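PDB 5L92: cytochrome P450 from Bacillus megaterium, which binds heme and the steroid corticosterone and oxidises steroids, probably as a monooxygenase that uses molecular oxygen. Local coordinates for residues F23-W28 with F391-K396; A36-D41 with V300-K305; D53-V58 with P315-A320; H293-E298 with G310-P315. All blocks are in the same frame, centred on the assembly; numbering follows the deposited sequence.

Contact 1 (F23-W28 with F391-K396); sequences FNPFSW and FVYGLK. With C0R (corticosterone), chain D.
The Phe23 ring lies between Tyr393 and Leu395, where the N-terminal part of the cytochrome P450 fold meets the long loop between strands 377-378 and 399-401. The Phe23 and Tyr393 rings lie nearly parallel, planes 7° apart and centroids 4.5 Å apart, but are slid so far that they barely overlap. What sits over the middle of the Phe23 ring is the phenol oxygen, Tyr393 OH, 3.4 Å above its plane. On the other face, Leu395 CD2 makes a CH-pi contact 3.6 Å from the Phe23 ring centroid. Tyr393 carries its CG opposite the backbone N (chi1 170°), which sends the ring across the phenylalanine and brings the hydroxyl to the backbone beyond it. There Tyr393 OH donates a short hydrogen bond of 2.5 Å to Phe23 O, an oxygen that lies in the plane of the tyrosine ring, at its edge. Tyr393 OH is also hydrogen-bonded to Arg286, so a backbone carbonyl and a guanidinium both hold the hydroxyl. The Phe26 and Tyr393 side chains approach from opposite directions, Phe26 CZ 3.8 Å from Tyr393 OH, while Pro25 CD rests over the Phe26 face. Phe23 meets Tyr256 of helix 247-260 edge-to-face. The start of the same loop lines the steroid pocket, consistent with substrate recognition site 6 of P450s: corticosterone C18 stands 3.6 Å above the centre of the Phe391 ring, and corticosterone O2 lies 3.3 Å from Phe391 CB.

Contact 2 (A36-D41 with V300-K305); sequences APVQWD and VTLAGK
The ammonium group of Lys305 is gripped twice along strand 38-41: its NZ donates to Val38 O at 2.9 Å, and a water bridges the same NZ to Trp40 N. This joins an edge strand of the large P450 sheet to a beta hairpin with a two-residue loop, strands 300-302 and 305-307, whose type I' turn runs from Leu302 to Lys305. The lysine approaches in the plane of the Val38 carbonyl, with a C=O...N angle of 156°. The water accepts from both sides, standing 2.8 Å from Trp40 N and 3.2 Å from Lys305 NZ. Bends at chi2 (-75°) and chi4 (85°) fold the lysine chain back over Val38, which it passes in the reverse sense, with Lys305 CG 3.7 Å from Val38 CG1. The two valine methyls divide the work. CG1 faces the lysine, whereas Val38 CG2 packs against the turn, 3.8 Å from Ala303 CB and 4.0 Å from Leu302 CD2; the Leu302 side chain crosses the valine at about a right angle. Beyond these two segments, Trp47 of strand 46-49 touches both Val38 and Lys305, and Leu302 continues onto helix 52-60. Replacing Lys305 by an alanine would probably deprive Val38 O and the bridging water of their shared donor and take away the aliphatic chain that packs on Val38 CG1. The turn itself is closed by paired backbone bonds between Leu302 and Lys305, with Lys305 N 3.0 Å from Leu302 O.

Contact 3 (D53-V58 with P315-A320); sequences DGVKEV and PWMGSA
Helix 52-60, which corresponds to helix B of the P450 fold, packs through Val55 and Val58 on the corner where strand 312-315 ends and the short helix 317-320 begins. Val55 is the main point of contact, directed at the corner with its two methyls spread over different parts of it. CG1, opposite the backbone N (chi1 169°), touches the side chain of Met317, with Val55 CG1 3.9 Å from Met317 CG. Val55 CG2 lies against the backbone, 3.7 Å from Trp316 N, and against the last residue of the short helix, 3.8 Å from Ala320 CB. Pro315 CB is near both methyls, 4.1 Å from Val55 CG2. One helical turn further on, Val58 CG1 touches the same proline ring, 3.9 Å from Pro315 CG, the two side chains crossing at about a right angle. Helix 317-320 is the K' helix of P450 nomenclature, and this apolar, buried patch joins it to helix B. Trp316 occupies the N-cap position of helix 317-320, and its carbonyl closes the first turn: Ala320 N donates to Trp316 O at 3.0 Å. The indole itself leads away from Val55, stacks on Phe50 and gives its NE1 to Asp48. Met317 has a second role at the heme pocket. Its chain bends at chi2 and chi3, carrying the thioether away from helix 52-60 while CG stays against Val55, and the side chain reaches the heme, about 4 Å away at the nearest atoms.

Contact 4 (H293-E298 with G310-P315); sequences HRIVKE and GEHVVP. With HEM (protoporphyrin IX containing Fe), chain C.
Backbone hydrogen bonds pair strand 294-296 with strand 312-315 in antiparallel register. Arg294 and Val313 form a hydrogen-bonded pair, Arg294 N to Val313 O at 3.0 Å and Val313 N to Arg294 O at 2.9 Å, while Ile295 and His312 form the adjoining non-hydrogen-bonded pair. The bonds continue ahead of strand 312-315, where Val296 N donates to Glu311 O and Gly310 N to Val296 O at 2.7 Å. An apolar contact sits on the face of Arg294 and Val313, where Val296 CG2 meets Val313 CG2 at 3.7 Å. A CH-pi contact lies on the face of Ile295 and His312, whose side chains run side by side, with Ile295 CD1 3.4 Å from the centroid of the His312 ring; so close an approach is doubtful in detail. The buried His312 ND1 has no polar partner in the model. Side-chain hydrogen bonds gather round the guanidinium of Arg294, which faces a heme propionate edge-on in two bonds: NH1 reaches heme O2A at 3.0 Å, and NH2 reaches heme O1A at 2.9 Å in a nearly straight bond (175°). Arg294 NH1 also donates to the backbone at His293 O, 3.1 Å, a bond that helps hold the guanidinium in place. Losing the guanidinium to a leucine here would probably leave this propionate without its two-pronged charged partner and His293 O without one of its donors. His92, Arg96 and His350 are also hydrogen-bonded to the heme. The arrangement is that of neighbouring strands in the main P450 beta sheet, from which an arginine holds a heme propionate.

In the fold
Starting at the N terminus, residues 23-28 meet 391-396 in contact 1, which closes a loop of 362 intervening residues holding the other three contacts. Within it, contact 2 brings edge strand 38-41 to the hairpin at 300-305, and contact 3 brings helix 52-60 to 315-320; their segments alternate along the chain, so the two loops cross. Contact 4 is local, spanning only the hairpin between 293-298 and 310-315; it nests inside contact 3, crosses contact 2 and shares Pro315 with contact 3. Val58 touches both Leu302 and Arg294, linking contacts 2, 3 and 4, while Trp28 and Trp316 pack contact 1 against contact 3.

Contact 1 (F23-W28 with F391-K396)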
# COMPACT_ATOMS: atom_id res chain seq x y z
N PHE A 23 14.17 1.31 -8.69
CA PHE A 23 12.91 2.02 -8.88
C PHE A 23 12.33 1.83 -10.27
O PHE A 23 11.23 2.32 -10.54
CB PHE A 23 13.10 3.51 -8.60
CG PHE A 23 11.83 4.24 -8.31
CD1 PHE A 23 11.01 3.86 -7.27
CD2 PHE A 23 11.47 5.34 -9.05
CE1 PHE A 23 9.81 4.56 -6.97
CE2 PHE A 23 10.29 6.05 -8.77
CZ PHE A 23 9.47 5.65 -7.71
N ASN A 24 13.02 1.14 -11.16
CA ASN A 24 12.53 0.88 -12.51
C ASN A 24 12.76 -0.59 -12.84
O ASN A 24 13.64 -0.95 -13.63
CB ASN A 24 13.17 1.84 -13.52
CG ASN A 24 12.79 3.31 -13.26
OD1 ASN A 24 11.68 3.75 -13.59
ND2 ASN A 24 13.69 4.06 -12.64
N PRO A 25 11.98 -1.47 -12.22
CA PRO A 25 12.06 -2.91 -12.51
C PRO A 25 11.37 -3.34 -13.79
O PRO A 25 11.34 -4.54 -14.09
CB PRO A 25 11.36 -3.53 -11.28
CG PRO A 25 10.33 -2.48 -10.88
CD PRO A 25 10.99 -1.15 -11.17
N PHE A 26 10.85 -2.40 -14.58
CA PHE A 26 9.90 -2.78 -15.63
C PHE A 26 10.55 -3.44 -16.84
O PHE A 26 9.89 -4.23 -17.51
CB PHE A 26 9.08 -1.54 -16.04
CG PHE A 26 8.53 -0.80 -14.82
CD1 PHE A 26 7.53 -1.35 -14.07
CD2 PHE A 26 9.05 0.43 -14.45
CE1 PHE A 26 7.03 -0.68 -12.96
CE2 PHE A 26 8.55 1.08 -13.34
CZ PHE A 26 7.56 0.51 -12.59
N SER A 27 11.83 -3.21 -17.11
CA SER A 27 12.50 -3.95 -18.18
C SER A 27 12.64 -5.42 -17.83
O SER A 27 12.44 -6.30 -18.68
CB SER A 27 13.87 -3.33 -18.48
OG SER A 27 13.71 -2.12 -19.19
N TRP A 28 12.98 -5.71 -16.57
CA TRP A 28 13.01 -7.07 -16.06
C TRP A 28 11.65 -7.76 -16.19
O TRP A 28 11.56 -8.89 -16.69
CB TRP A 28 13.44 -7.08 -14.61
CG TRP A 28 13.51 -8.47 -13.99
CD1 TRP A 28 14.23 -9.55 -14.47
CD2 TRP A 28 12.82 -8.95 -12.82
NE1 TRP A 28 14.04 -10.65 -13.65
CE2 TRP A 28 13.18 -10.31 -12.64
CE3 TRP A 28 11.94 -8.36 -11.91
CZ2 TRP A 28 12.72 -11.07 -11.57
CZ3 TRP A 28 11.47 -9.12 -10.85
CH2 TRP A 28 11.86 -10.47 -10.70
N PHE A 391 7.79 -5.02 0.03
CA PHE A 391 6.36 -4.93 0.28
C PHE A 391 5.76 -3.61 -0.23
O PHE A 391 4.57 -3.58 -0.57
CB PHE A 391 6.08 -5.09 1.78
CG PHE A 391 6.43 -6.43 2.34
CD1 PHE A 391 5.76 -7.57 1.92
CD2 PHE A 391 7.38 -6.54 3.34
CE1 PHE A 391 6.07 -8.82 2.49
CE2 PHE A 391 7.69 -7.77 3.91
CZ PHE A 391 7.04 -8.91 3.49
N VAL A 392 6.56 -2.53 -0.31
CA VAL A 392 6.06 -1.26 -0.84
C VAL A 392 7.04 -0.68 -1.85
O VAL A 392 8.23 -0.98 -1.86
CB VAL A 392 5.74 -0.24 0.28
CG1 VAL A 392 4.69 -0.80 1.19
CG2 VAL A 392 6.99 0.16 1.05
N TYR A 393 6.51 0.20 -2.70
CA TYR A 393 7.25 0.74 -3.83
C TYR A 393 7.06 2.26 -3.82
O TYR A 393 5.94 2.76 -3.98
CB TYR A 393 6.76 0.09 -5.13
CG TYR A 393 7.31 0.77 -6.36
CD1 TYR A 393 8.54 0.42 -6.88
CD2 TYR A 393 6.60 1.78 -7.00
CE1 TYR A 393 9.06 1.05 -8.03
CE2 TYR A 393 7.11 2.41 -8.15
CZ TYR A 393 8.34 2.03 -8.66
OH TYR A 393 8.84 2.68 -9.77
N GLY A 394 8.12 2.99 -3.56
CA GLY A 394 7.96 4.42 -3.44
C GLY A 394 9.28 5.07 -3.15
O GLY A 394 10.33 4.42 -3.16
N LEU A 395 9.21 6.36 -2.89
CA LEU A 395 10.38 7.15 -2.57
C LEU A 395 10.37 7.58 -1.11
O LEU A 395 9.32 7.85 -0.54
CB LEU A 395 10.44 8.37 -3.47
CG LEU A 395 10.42 8.03 -4.94
CD1 LEU A 395 10.40 9.32 -5.74
CD2 LEU A 395 11.65 7.17 -5.35
N LYS A 396 11.56 7.69 -0.53
CA LYS A 396 11.70 8.13 0.85
C LYS A 396 11.60 9.64 0.99
O LYS A 396 11.25 10.14 2.08
CB LYS A 396 13.03 7.65 1.39
CG LYS A 396 13.21 6.10 1.30
CD LYS A 396 14.65 5.65 1.51
CE LYS A 396 15.21 6.17 2.81
NZ LYS A 396 14.29 5.93 3.96
C1 C0R D . -0.24 -4.21 2.12
C2 C0R D . -1.26 -3.24 1.49
C3 C0R D . -2.20 -2.47 2.52
C4 C0R D . -1.62 -2.26 4.00
C5 C0R D . -0.32 -2.96 4.39
C6 C0R D . 0.29 -2.71 5.83
C7 C0R D . 0.68 -4.14 6.50
C8 C0R D . 1.54 -4.98 5.58
C9 C0R D . 0.93 -5.17 4.12
C10 C0R D . 0.46 -3.86 3.39
C11 C0R D . 1.90 -6.14 3.28
C12 C0R D . 2.22 -7.53 4.09
C13 C0R D . 2.81 -7.32 5.47
C14 C0R D . 1.83 -6.31 6.30
C15 C0R D . 2.44 -6.19 7.48
C16 C0R D . 2.98 -7.68 7.79
C17 C0R D . 2.82 -8.42 6.26
C18 C0R D . 4.26 -6.73 5.36
C19 C0R D . 1.65 -2.96 3.01
C20 C0R D . 3.94 -9.47 6.03
C21 C0R D . 3.65 -10.84 5.40
O1 C0R D . -3.27 -1.93 2.27
O2 C0R D . 3.04 -5.52 2.99
O3 C0R D . 5.09 -9.21 6.36
O4 C0R D . 4.91 -11.46 5.15

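Contact 2 (A36-D41 with V300-K305)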
# COMPACT_ATOMS: atom_id res chain seq x y z
N ALA A 36 8.99 -16.46 -20.03
CA ALA A 36 8.45 -17.46 -19.11
C ALA A 36 7.78 -16.71 -17.96
O ALA A 36 8.39 -16.46 -16.91
CB ALA A 36 9.55 -18.39 -18.59
N PRO A 37 6.50 -16.35 -18.12
CA PRO A 37 5.84 -15.52 -17.11
C PRO A 37 5.58 -16.24 -15.78
O PRO A 37 5.24 -15.57 -14.80
CB PRO A 37 4.53 -15.13 -17.79
CG PRO A 37 4.26 -16.28 -18.73
CD PRO A 37 5.62 -16.59 -19.28
N VAL A 38 5.70 -17.56 -15.73
CA VAL A 38 5.61 -18.33 -14.48
C VAL A 38 6.93 -19.06 -14.35
O VAL A 38 7.24 -19.91 -15.18
CB VAL A 38 4.43 -19.31 -14.48
CG1 VAL A 38 4.50 -20.30 -13.29
CG2 VAL A 38 3.13 -18.53 -14.47
N GLN A 39 7.71 -18.75 -13.33
CA GLN A 39 8.97 -19.47 -13.23
C GLN A 39 9.51 -19.51 -11.82
O GLN A 39 9.34 -18.59 -11.01
CB GLN A 39 10.02 -18.91 -14.20
CG GLN A 39 10.72 -17.62 -13.87
CD GLN A 39 11.69 -17.23 -15.01
OE1 GLN A 39 11.44 -16.29 -15.78
NE2 GLN A 39 12.77 -17.99 -15.14
N TRP A 40 10.12 -20.66 -11.52
CA TRP A 40 10.70 -20.90 -10.22
C TRP A 40 12.04 -20.19 -10.16
O TRP A 40 12.89 -20.36 -11.04
CB TRP A 40 10.88 -22.40 -9.97
CG TRP A 40 11.58 -22.74 -8.68
CD1 TRP A 40 12.87 -23.17 -8.52
CD2 TRP A 40 11.01 -22.69 -7.37
NE1 TRP A 40 13.13 -23.40 -7.19
CE2 TRP A 40 12.01 -23.11 -6.46
CE3 TRP A 40 9.76 -22.33 -6.88
CZ2 TRP A 40 11.80 -23.18 -5.09
CZ3 TRP A 40 9.55 -22.40 -5.47
CH2 TRP A 40 10.57 -22.83 -4.61
N ASP A 41 12.20 -19.37 -9.13
CA ASP A 41 13.47 -18.71 -8.86
C ASP A 41 14.19 -19.45 -7.76
O ASP A 41 13.75 -19.45 -6.60
CB ASP A 41 13.30 -17.25 -8.46
CG ASP A 41 14.61 -16.53 -8.52
OD1 ASP A 41 15.13 -16.37 -9.66
OD2 ASP A 41 15.17 -16.23 -7.46
N VAL A 300 -1.03 -27.65 -8.19
CA VAL A 300 -1.79 -26.95 -9.21
C VAL A 300 -0.88 -26.66 -10.38
O VAL A 300 0.31 -26.41 -10.21
CB VAL A 300 -2.41 -25.64 -8.66
CG1 VAL A 300 -1.32 -24.67 -8.15
CG2 VAL A 300 -3.27 -25.00 -9.74
N THR A 301 -1.46 -26.68 -11.57
CA THR A 301 -0.79 -26.26 -12.78
C THR A 301 -1.21 -24.82 -13.07
O THR A 301 -2.38 -24.48 -12.97
CB THR A 301 -1.14 -27.21 -13.93
OG1 THR A 301 -0.72 -28.53 -13.56
CG2 THR A 301 -0.43 -26.79 -15.26
N LEU A 302 -0.22 -23.97 -13.35
CA LEU A 302 -0.45 -22.55 -13.60
C LEU A 302 0.36 -22.21 -14.83
O LEU A 302 1.58 -22.34 -14.80
CB LEU A 302 -0.03 -21.67 -12.42
CG LEU A 302 -0.25 -20.15 -12.60
CD1 LEU A 302 -1.75 -19.83 -12.57
CD2 LEU A 302 0.49 -19.28 -11.58
N ALA A 303 -0.31 -21.87 -15.93
CA ALA A 303 0.37 -21.64 -17.23
C ALA A 303 1.33 -22.79 -17.58
O ALA A 303 2.46 -22.59 -18.04
CB ALA A 303 1.11 -20.30 -17.22
N GLY A 304 0.88 -24.02 -17.34
CA GLY A 304 1.65 -25.18 -17.76
C GLY A 304 2.79 -25.57 -16.85
O GLY A 304 3.52 -26.52 -17.16
N LYS A 305 2.97 -24.87 -15.74
CA LYS A 305 3.96 -25.19 -14.73
C LYS A 305 3.27 -25.88 -13.55
O LYS A 305 2.12 -25.61 -13.26
CB LYS A 305 4.67 -23.93 -14.26
CG LYS A 305 5.54 -23.26 -15.33
CD LYS A 305 6.84 -24.05 -15.53
CE LYS A 305 7.68 -23.46 -16.66
NZ LYS A 305 8.52 -22.34 -16.16
O HOH W 1 10.47 -22.55 -13.58

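Contact 3 (D53-V58 with P315-A320)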
# COMPACT_ATOMS: atom_id res chain seq x y z
N ASP A 53 -2.87 -12.55 -16.69
CA ASP A 53 -3.82 -13.62 -16.46
C ASP A 53 -3.35 -14.49 -15.31
O ASP A 53 -4.18 -14.99 -14.54
CB ASP A 53 -3.97 -14.45 -17.75
CG ASP A 53 -5.08 -15.51 -17.64
OD1 ASP A 53 -6.27 -15.13 -17.59
OD2 ASP A 53 -4.74 -16.72 -17.61
N GLY A 54 -2.04 -14.66 -15.18
CA GLY A 54 -1.49 -15.40 -14.06
C GLY A 54 -1.69 -14.70 -12.74
O GLY A 54 -2.10 -15.31 -11.74
N VAL A 55 -1.38 -13.40 -12.69
CA VAL A 55 -1.60 -12.65 -11.46
C VAL A 55 -3.07 -12.71 -11.06
O VAL A 55 -3.41 -12.99 -9.90
CB VAL A 55 -1.10 -11.19 -11.61
CG1 VAL A 55 -1.56 -10.34 -10.43
CG2 VAL A 55 0.42 -11.13 -11.73
N LYS A 56 -3.96 -12.49 -12.03
CA LYS A 56 -5.39 -12.55 -11.79
C LYS A 56 -5.81 -13.90 -11.22
O LYS A 56 -6.56 -13.97 -10.25
CB LYS A 56 -6.15 -12.26 -13.08
CG LYS A 56 -7.68 -12.43 -12.96
CD LYS A 56 -8.43 -11.90 -14.20
CE LYS A 56 -8.44 -12.91 -15.34
NZ LYS A 56 -9.43 -13.99 -15.07
N GLU A 57 -5.33 -15.00 -11.85
CA GLU A 57 -5.73 -16.33 -11.43
C GLU A 57 -5.24 -16.65 -10.02
O GLU A 57 -5.98 -17.21 -9.21
CB GLU A 57 -5.20 -17.35 -12.43
CG GLU A 57 -5.77 -18.74 -12.28
CD GLU A 57 -5.62 -19.55 -13.57
OE1 GLU A 57 -4.80 -19.16 -14.44
OE2 GLU A 57 -6.32 -20.58 -13.72
N VAL A 58 -3.99 -16.28 -9.71
CA VAL A 58 -3.44 -16.54 -8.38
C VAL A 58 -4.26 -15.83 -7.33
O VAL A 58 -4.55 -16.41 -6.27
CB VAL A 58 -1.96 -16.13 -8.31
CG1 VAL A 58 -1.49 -16.02 -6.82
CG2 VAL A 58 -1.10 -17.17 -9.10
N PRO A 315 2.89 -13.17 -7.10
CA PRO A 315 2.27 -12.48 -8.24
C PRO A 315 2.69 -11.01 -8.27
O PRO A 315 2.56 -10.28 -7.29
CB PRO A 315 0.77 -12.65 -7.98
CG PRO A 315 0.66 -12.82 -6.48
CD PRO A 315 1.89 -13.61 -6.11
N TRP A 316 3.20 -10.60 -9.42
CA TRP A 316 3.74 -9.26 -9.61
C TRP A 316 2.69 -8.37 -10.28
O TRP A 316 2.66 -8.24 -11.51
CB TRP A 316 5.01 -9.32 -10.44
CG TRP A 316 6.20 -9.95 -9.70
CD1 TRP A 316 6.54 -11.27 -9.66
CD2 TRP A 316 7.19 -9.27 -8.92
NE1 TRP A 316 7.68 -11.45 -8.91
CE2 TRP A 316 8.10 -10.24 -8.45
CE3 TRP A 316 7.41 -7.93 -8.61
CZ2 TRP A 316 9.20 -9.90 -7.66
CZ3 TRP A 316 8.49 -7.59 -7.81
CH2 TRP A 316 9.38 -8.58 -7.34
N MET A 317 1.90 -7.67 -9.48
CA MET A 317 0.93 -6.76 -10.10
C MET A 317 1.64 -5.69 -10.93
O MET A 317 1.15 -5.33 -12.00
CB MET A 317 0.04 -6.11 -9.05
CG MET A 317 -0.84 -7.14 -8.33
SD MET A 317 -0.08 -7.60 -6.77
CE MET A 317 -0.52 -6.12 -5.89
N GLY A 318 2.82 -5.23 -10.48
CA GLY A 318 3.59 -4.28 -11.26
C GLY A 318 3.91 -4.76 -12.68
O GLY A 318 3.88 -3.98 -13.64
N SER A 319 4.20 -6.05 -12.82
CA SER A 319 4.39 -6.65 -14.14
C SER A 319 3.09 -6.81 -14.91
O SER A 319 3.02 -6.47 -16.10
CB SER A 319 5.06 -8.01 -13.97
OG SER A 319 5.40 -8.56 -15.22
N ALA A 320 2.06 -7.36 -14.27
CA ALA A 320 0.75 -7.50 -14.89
C ALA A 320 0.26 -6.18 -15.46
O ALA A 320 -0.45 -6.16 -16.47
CB ALA A 320 -0.27 -8.02 -13.88

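Contact 4 (H293-E298 with G310-P315)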
# COMPACT_ATOMS: atom_id res chain seq x y z
N HIS A 293 2.20 -12.13 -1.89
CA HIS A 293 2.67 -13.48 -1.61
C HIS A 293 1.48 -14.40 -1.38
O HIS A 293 0.49 -13.99 -0.80
CB HIS A 293 3.58 -13.53 -0.38
CG HIS A 293 4.95 -12.99 -0.62
ND1 HIS A 293 5.22 -11.64 -0.66
CD2 HIS A 293 6.13 -13.62 -0.85
CE1 HIS A 293 6.51 -11.46 -0.89
NE2 HIS A 293 7.08 -12.65 -1.02
N ARG A 294 1.61 -15.63 -1.85
CA ARG A 294 0.64 -16.69 -1.60
C ARG A 294 1.41 -17.98 -1.36
O ARG A 294 2.60 -18.10 -1.69
CB ARG A 294 -0.35 -16.86 -2.76
CG ARG A 294 -1.27 -15.63 -3.08
CD ARG A 294 -2.23 -15.41 -1.96
NE ARG A 294 -3.33 -14.46 -2.21
CZ ARG A 294 -3.32 -13.18 -1.87
NH1 ARG A 294 -2.25 -12.62 -1.33
NH2 ARG A 294 -4.38 -12.45 -2.11
N ILE A 295 0.72 -18.95 -0.78
CA ILE A 295 1.24 -20.29 -0.49
C ILE A 295 0.33 -21.27 -1.19
O ILE A 295 -0.89 -21.20 -1.03
CB ILE A 295 1.24 -20.61 1.01
CG1 ILE A 295 1.83 -19.45 1.82
CG2 ILE A 295 1.92 -21.95 1.28
CD1 ILE A 295 3.31 -19.40 1.80
N VAL A 296 0.92 -22.22 -1.91
CA VAL A 296 0.12 -23.22 -2.60
C VAL A 296 -0.44 -24.18 -1.57
O VAL A 296 0.31 -24.82 -0.83
CB VAL A 296 0.95 -23.96 -3.65
CG1 VAL A 296 0.09 -25.00 -4.36
CG2 VAL A 296 1.55 -22.96 -4.62
N LYS A 297 -1.77 -24.30 -1.53
CA LYS A 297 -2.42 -25.20 -0.58
C LYS A 297 -2.41 -26.64 -1.09
O LYS A 297 -2.27 -27.58 -0.30
CB LYS A 297 -3.86 -24.68 -0.31
CG LYS A 297 -4.61 -25.32 0.87
CD LYS A 297 -5.13 -24.29 1.90
CE LYS A 297 -6.25 -23.35 1.36
NZ LYS A 297 -7.62 -23.95 1.30
N GLU A 298 -2.50 -26.82 -2.41
CA GLU A 298 -2.54 -28.13 -3.04
C GLU A 298 -1.95 -28.01 -4.45
O GLU A 298 -2.02 -26.94 -5.05
CB GLU A 298 -3.97 -28.66 -3.12
CG GLU A 298 -4.90 -27.66 -3.80
CD GLU A 298 -6.35 -28.09 -3.77
OE1 GLU A 298 -6.82 -28.51 -2.68
OE2 GLU A 298 -7.03 -28.00 -4.82
N GLY A 310 2.64 -26.24 -0.63
CA GLY A 310 3.61 -25.63 0.26
C GLY A 310 4.65 -24.72 -0.38
O GLY A 310 5.40 -24.07 0.35
N GLU A 311 4.72 -24.64 -1.70
CA GLU A 311 5.62 -23.68 -2.34
C GLU A 311 5.02 -22.25 -2.34
O GLU A 311 3.81 -22.05 -2.43
CB GLU A 311 5.93 -24.16 -3.74
CG GLU A 311 7.01 -25.27 -3.73
CD GLU A 311 7.04 -26.13 -4.95
OE1 GLU A 311 6.40 -25.80 -5.95
OE2 GLU A 311 7.71 -27.18 -4.90
N HIS A 312 5.90 -21.26 -2.22
CA HIS A 312 5.48 -19.86 -2.24
C HIS A 312 5.37 -19.33 -3.67
O HIS A 312 6.11 -19.74 -4.56
CB HIS A 312 6.48 -18.98 -1.46
CG HIS A 312 6.58 -19.32 -0.01
ND1 HIS A 312 5.96 -20.41 0.56
CD2 HIS A 312 7.27 -18.72 0.99
CE1 HIS A 312 6.26 -20.47 1.85
NE2 HIS A 312 7.05 -19.45 2.14
N VAL A 313 4.45 -18.37 -3.88
CA VAL A 313 4.17 -17.77 -5.17
C VAL A 313 4.18 -16.25 -5.00
O VAL A 313 3.67 -15.74 -4.00
CB VAL A 313 2.80 -18.24 -5.74
CG1 VAL A 313 2.53 -17.66 -7.12
CG2 VAL A 313 2.74 -19.70 -5.79
N VAL A 314 4.77 -15.54 -5.95
CA VAL A 314 4.83 -14.08 -5.91
C VAL A 314 4.18 -13.55 -7.18
O VAL A 314 4.75 -13.54 -8.25
CB VAL A 314 6.29 -13.59 -5.78
CG1 VAL A 314 6.36 -12.05 -5.75
CG2 VAL A 314 6.92 -14.16 -4.51
N PRO A 315 2.89 -13.17 -7.10
CA PRO A 315 2.27 -12.48 -8.24
C PRO A 315 2.69 -11.01 -8.27
O PRO A 315 2.56 -10.28 -7.29
CB PRO A 315 0.77 -12.65 -7.98
CG PRO A 315 0.66 -12.82 -6.48
CD PRO A 315 1.89 -13.61 -6.11
CHA HEM C . -5.41 -5.15 1.26
CHB HEM C . -2.94 -2.08 -1.64
CHC HEM C . -4.30 1.67 1.03
CHD HEM C . -6.30 -1.44 4.15
C1A HEM C . -4.66 -4.62 0.21
C2A HEM C . -4.16 -5.37 -0.92
C3A HEM C . -3.47 -4.53 -1.70
C4A HEM C . -3.53 -3.21 -1.12
CMA HEM C . -2.76 -4.89 -3.02
CAA HEM C . -4.36 -6.89 -1.17
CBA HEM C . -3.60 -7.75 -0.16
CGA HEM C . -3.52 -9.19 -0.59
O1A HEM C . -4.28 -9.63 -1.46
O2A HEM C . -2.67 -9.94 -0.07
C1B HEM C . -3.11 -0.78 -1.22
C2B HEM C . -2.70 0.43 -1.91
C3B HEM C . -3.08 1.46 -1.14
C4B HEM C . -3.72 0.93 0.04
CMB HEM C . -2.01 0.47 -3.29
CAB HEM C . -2.95 2.98 -1.38
CBB HEM C . -2.83 3.53 -2.60
C1C HEM C . -4.97 1.15 2.11
C2C HEM C . -5.46 1.90 3.24
C3C HEM C . -6.02 1.05 4.08
C4C HEM C . -5.87 -0.28 3.56
CMC HEM C . -5.42 3.44 3.43
CAC HEM C . -6.64 1.50 5.40
CBC HEM C . -7.92 1.24 5.67
C1D HEM C . -6.24 -2.71 3.66
C2D HEM C . -6.74 -3.89 4.33
C3D HEM C . -6.50 -4.94 3.54
C4D HEM C . -5.83 -4.44 2.35
CMD HEM C . -7.40 -3.84 5.74
CAD HEM C . -6.84 -6.44 3.78
CBD HEM C . -8.20 -6.80 3.15
CGD HEM C . -8.53 -8.28 3.22
O1D HEM C . -9.72 -8.65 3.11
O2D HEM C . -7.62 -9.14 3.35
NA HEM C . -4.28 -3.29 0.08
NB HEM C . -3.71 -0.43 -0.03
NC HEM C . -5.22 -0.19 2.35
ND HEM C . -5.66 -3.10 2.47
FE HEM C . -4.81 -1.71 1.20